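Local structure of prepilin-like protein (Thermus thermophilus, 6QVF) at residues 10-22 with 122-136. The protein is a type IV pilin-like protein associated with natural competence, probably acting at the pilus tip as a receptor for DNA during uptake. Sequence-based numbering, arbitrary orientation.
Sequences FATDAKAAAVQVL and VTATHPRGPKVTLGR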
# COMPACT_ATOMS: atom_id res chain seq x y z
N PHE B 10 -17.48 8.08 -10.12
CA PHE B 10 -16.14 8.45 -10.56
C PHE B 10 -15.10 7.80 -9.63
O PHE B 10 -14.04 7.34 -10.09
CB PHE B 10 -15.93 9.96 -10.56
CG PHE B 10 -16.84 10.71 -11.50
CD1 PHE B 10 -17.18 10.17 -12.73
CD2 PHE B 10 -17.32 11.96 -11.17
CE1 PHE B 10 -18.01 10.87 -13.60
CE2 PHE B 10 -18.15 12.65 -12.03
CZ PHE B 10 -18.49 12.11 -13.24
N ALA B 11 -15.40 7.73 -8.34
CA ALA B 11 -14.44 7.08 -7.39
C ALA B 11 -14.34 5.58 -7.66
O ALA B 11 -13.26 4.99 -7.62
CB ALA B 11 -14.87 7.30 -5.97
N THR B 12 -15.47 4.94 -7.97
CA THR B 12 -15.49 3.53 -8.31
C THR B 12 -14.65 3.29 -9.58
O THR B 12 -13.87 2.34 -9.66
CB THR B 12 -16.93 3.06 -8.56
OG1 THR B 12 -17.63 3.07 -7.32
CG2 THR B 12 -16.98 1.67 -9.14
N ASP B 13 -14.81 4.16 -10.57
CA ASP B 13 -14.07 4.08 -11.83
C ASP B 13 -12.56 4.29 -11.60
O ASP B 13 -11.72 3.58 -12.19
CB ASP B 13 -14.58 5.09 -12.84
CG ASP B 13 -16.00 4.84 -13.28
OD1 ASP B 13 -16.52 3.70 -13.06
OD2 ASP B 13 -16.59 5.79 -13.84
N ALA B 14 -12.21 5.26 -10.77
CA ALA B 14 -10.81 5.54 -10.43
C ALA B 14 -10.21 4.32 -9.77
O ALA B 14 -9.05 3.94 -10.07
CB ALA B 14 -10.72 6.75 -9.53
N LYS B 15 -10.97 3.70 -8.85
CA LYS B 15 -10.45 2.50 -8.19
C LYS B 15 -10.20 1.38 -9.21
O LYS B 15 -9.17 0.65 -9.12
CB LYS B 15 -11.38 1.97 -7.09
CG LYS B 15 -10.64 1.01 -6.18
CD LYS B 15 -11.41 -0.11 -5.69
CE LYS B 15 -12.71 0.25 -5.04
NZ LYS B 15 -13.53 -0.98 -4.95
N ALA B 16 -11.15 1.17 -10.12
CA ALA B 16 -10.97 0.10 -11.11
C ALA B 16 -9.73 0.35 -11.98
O ALA B 16 -8.99 -0.60 -12.32
CB ALA B 16 -12.21 -0.02 -11.96
N ALA B 17 -9.47 1.59 -12.36
CA ALA B 17 -8.31 1.93 -13.17
C ALA B 17 -7.02 1.65 -12.36
O ALA B 17 -6.06 1.06 -12.88
CB ALA B 17 -8.36 3.37 -13.57
N ALA B 18 -7.01 2.06 -11.08
CA ALA B 18 -5.85 1.80 -10.24
C ALA B 18 -5.60 0.29 -10.14
O ALA B 18 -4.44 -0.13 -10.21
CB ALA B 18 -6.04 2.40 -8.88
N VAL B 19 -6.65 -0.51 -9.90
CA VAL B 19 -6.47 -1.95 -9.73
C VAL B 19 -5.80 -2.54 -10.98
O VAL B 19 -4.92 -3.42 -10.87
CB VAL B 19 -7.82 -2.64 -9.42
CG1 VAL B 19 -7.74 -4.14 -9.62
CG2 VAL B 19 -8.21 -2.35 -7.98
N GLN B 20 -6.29 -2.15 -12.16
CA GLN B 20 -5.84 -2.73 -13.44
C GLN B 20 -4.32 -2.50 -13.58
O GLN B 20 -3.54 -3.39 -13.94
CB GLN B 20 -6.61 -2.05 -14.57
CG GLN B 20 -6.29 -2.61 -15.94
CD GLN B 20 -6.99 -1.87 -17.06
OE1 GLN B 20 -6.35 -1.49 -18.01
NE2 GLN B 20 -8.31 -1.69 -16.95
N VAL B 21 -3.89 -1.28 -13.30
CA VAL B 21 -2.48 -0.92 -13.42
C VAL B 21 -1.65 -1.62 -12.33
O VAL B 21 -0.57 -2.15 -12.59
CB VAL B 21 -2.30 0.61 -13.37
CG1 VAL B 21 -0.83 0.99 -13.36
CG2 VAL B 21 -3.06 1.26 -14.52
N LEU B 22 -2.15 -1.65 -11.10
CA LEU B 22 -1.46 -2.33 -10.03
C LEU B 22 -1.26 -3.81 -10.36
O LEU B 22 -0.16 -4.35 -10.14
CB LEU B 22 -2.24 -2.19 -8.72
CG LEU B 22 -1.58 -2.82 -7.50
CD1 LEU B 22 -0.31 -2.10 -7.16
CD2 LEU B 22 -2.53 -2.83 -6.31
N VAL B 122 0.30 2.81 -6.97
CA VAL B 122 -0.40 3.50 -8.02
C VAL B 122 -1.34 4.55 -7.43
O VAL B 122 -1.89 4.36 -6.36
CB VAL B 122 -1.18 2.52 -8.92
CG1 VAL B 122 -0.25 1.45 -9.48
CG2 VAL B 122 -2.37 1.91 -8.20
N THR B 123 -1.51 5.61 -8.20
CA THR B 123 -2.50 6.63 -7.85
C THR B 123 -3.29 7.01 -9.10
O THR B 123 -2.71 7.55 -10.07
CB THR B 123 -1.85 7.87 -7.24
OG1 THR B 123 -1.19 7.59 -6.02
CG2 THR B 123 -2.87 8.97 -6.97
N ALA B 124 -4.59 6.72 -9.05
CA ALA B 124 -5.53 7.11 -10.12
C ALA B 124 -6.16 8.45 -9.76
O ALA B 124 -6.66 8.61 -8.67
CB ALA B 124 -6.62 6.10 -10.27
N THR B 125 -6.06 9.43 -10.65
CA THR B 125 -6.65 10.74 -10.39
C THR B 125 -7.72 10.98 -11.45
O THR B 125 -7.40 11.23 -12.63
CB THR B 125 -5.61 11.87 -10.46
OG1 THR B 125 -4.61 11.70 -9.46
CG2 THR B 125 -6.26 13.22 -10.31
N HIS B 126 -8.98 10.82 -11.05
CA HIS B 126 -10.11 11.04 -11.96
C HIS B 126 -10.14 12.50 -12.35
O HIS B 126 -9.93 13.37 -11.51
CB HIS B 126 -11.44 10.66 -11.32
CG HIS B 126 -12.51 10.40 -12.31
ND1 HIS B 126 -13.19 11.42 -12.98
CD2 HIS B 126 -13.01 9.23 -12.76
CE1 HIS B 126 -14.05 10.86 -13.79
NE2 HIS B 126 -14.00 9.52 -13.66
N PRO B 127 -10.36 12.80 -13.65
CA PRO B 127 -10.45 14.19 -14.10
C PRO B 127 -11.54 14.99 -13.37
O PRO B 127 -11.44 16.20 -13.27
CB PRO B 127 -10.78 14.08 -15.59
CG PRO B 127 -10.38 12.68 -15.99
CD PRO B 127 -10.43 11.82 -14.75
N ARG B 128 -12.57 14.30 -12.85
CA ARG B 128 -13.63 15.00 -12.15
C ARG B 128 -13.38 15.06 -10.63
O ARG B 128 -14.26 15.49 -9.90
CB ARG B 128 -14.95 14.30 -12.47
CG ARG B 128 -15.34 14.37 -13.94
CD ARG B 128 -15.59 15.80 -14.39
NE ARG B 128 -16.81 16.27 -13.77
CZ ARG B 128 -18.01 15.88 -14.15
NH1 ARG B 128 -18.15 14.99 -15.12
NH2 ARG B 128 -19.07 16.39 -13.56
N GLY B 129 -12.22 14.57 -10.16
CA GLY B 129 -11.81 14.82 -8.77
C GLY B 129 -11.28 13.59 -8.03
O GLY B 129 -10.18 13.64 -7.46
N PRO B 130 -12.08 12.52 -7.87
CA PRO B 130 -11.69 11.40 -7.00
C PRO B 130 -10.33 10.78 -7.32
O PRO B 130 -10.01 10.50 -8.49
CB PRO B 130 -12.83 10.39 -7.13
CG PRO B 130 -14.03 11.26 -7.52
CD PRO B 130 -13.45 12.36 -8.39
N LYS B 131 -9.57 10.58 -6.25
CA LYS B 131 -8.25 9.94 -6.30
C LYS B 131 -8.31 8.62 -5.55
O LYS B 131 -8.99 8.49 -4.50
CB LYS B 131 -7.19 10.83 -5.66
CG LYS B 131 -6.89 12.11 -6.42
CD LYS B 131 -6.00 13.08 -5.67
CE LYS B 131 -4.67 12.49 -5.28
NZ LYS B 131 -4.79 11.76 -3.99
N VAL B 132 -7.57 7.63 -6.07
CA VAL B 132 -7.43 6.35 -5.38
C VAL B 132 -5.97 5.90 -5.44
O VAL B 132 -5.37 5.87 -6.54
CB VAL B 132 -8.33 5.26 -5.96
CG1 VAL B 132 -8.07 3.91 -5.31
CG2 VAL B 132 -9.81 5.62 -5.84
N THR B 133 -5.40 5.65 -4.26
CA THR B 133 -4.00 5.19 -4.15
C THR B 133 -3.96 3.79 -3.55
O THR B 133 -4.44 3.58 -2.41
CB THR B 133 -3.15 6.11 -3.26
OG1 THR B 133 -3.05 7.38 -3.89
CG2 THR B 133 -1.76 5.57 -3.00
N LEU B 134 -3.37 2.85 -4.30
CA LEU B 134 -3.25 1.46 -3.92
C LEU B 134 -1.78 1.03 -4.00
O LEU B 134 -1.03 1.50 -4.81
CB LEU B 134 -4.06 0.56 -4.85
CG LEU B 134 -5.54 0.89 -4.96
CD1 LEU B 134 -6.17 0.01 -6.01
CD2 LEU B 134 -6.26 0.74 -3.64
N GLY B 135 -1.44 0.09 -3.15
CA GLY B 135 -0.12 -0.50 -3.10
C GLY B 135 -0.17 -2.01 -3.00
O GLY B 135 -1.12 -2.60 -2.51
N ARG B 136 0.89 -2.63 -3.50
CA ARG B 136 1.13 -4.02 -3.26
C ARG B 136 2.59 -4.19 -2.85
O ARG B 136 3.48 -3.59 -3.45
CB ARG B 136 0.79 -4.88 -4.49
CG ARG B 136 1.04 -6.36 -4.27
CD ARG B 136 0.42 -7.29 -5.31
NE ARG B 136 0.76 -8.68 -5.01
CZ ARG B 136 0.63 -9.67 -5.86
NH1 ARG B 136 0.06 -9.42 -7.04
NH2 ARG B 136 1.15 -10.86 -5.54
O HOH W 1 -15.33 7.67 -15.24
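Phe10 reaches from helix 10-22 onto the turn that joins strands 122-125 and 131-136, and each step of its side chain finds a partner. Phe10 CB sits over the centre of the His126 ring, 3.6 Å from the centroid in a CH-pi contact, and touches Pro130 CG as well. CG, anti to the carbonyl carbon and beside the backbone N (chi1 -62°), swings the ring between His126 and Arg128. Phe10 CD1 lies 3.4 Å from His126 CE1, which CG and CE1 also meet, the two ring planes 33° apart, while CD2 and CE2 carry Arg128 CB over one face. At the tip, Phe10 CZ meets Arg128 NH1 at 3.5 Å, the guanidinium tilted 55° to the ring. His126 is held at two points of its edge: ND1 accepts a nearly straight in-plane bond from Arg128 N (2.9 Å), and NE2 shares a water with Asp13 OD2. Without the imidazole, as with an alanine here, Arg128 N would probably lose its acceptor, Phe10 CB the ring it packs on, and the water its link to the turn. Farther along, the small Ala14 and Ala18 let the helix settle close to the hairpin: Ala124 CB comes within 3.3 Å of Ala14 O, and Leu134 CD1 packs 3.7 Å from Ala18 CB. Leu22 closes the row against Val122, Leu134 and Arg136. A long N-terminal helix lying along an antiparallel sheet, here with the axis of helix 10-22 coming within 7.5 Å of those of both hairpin strands, is the hallmark of the type IV pilin fold.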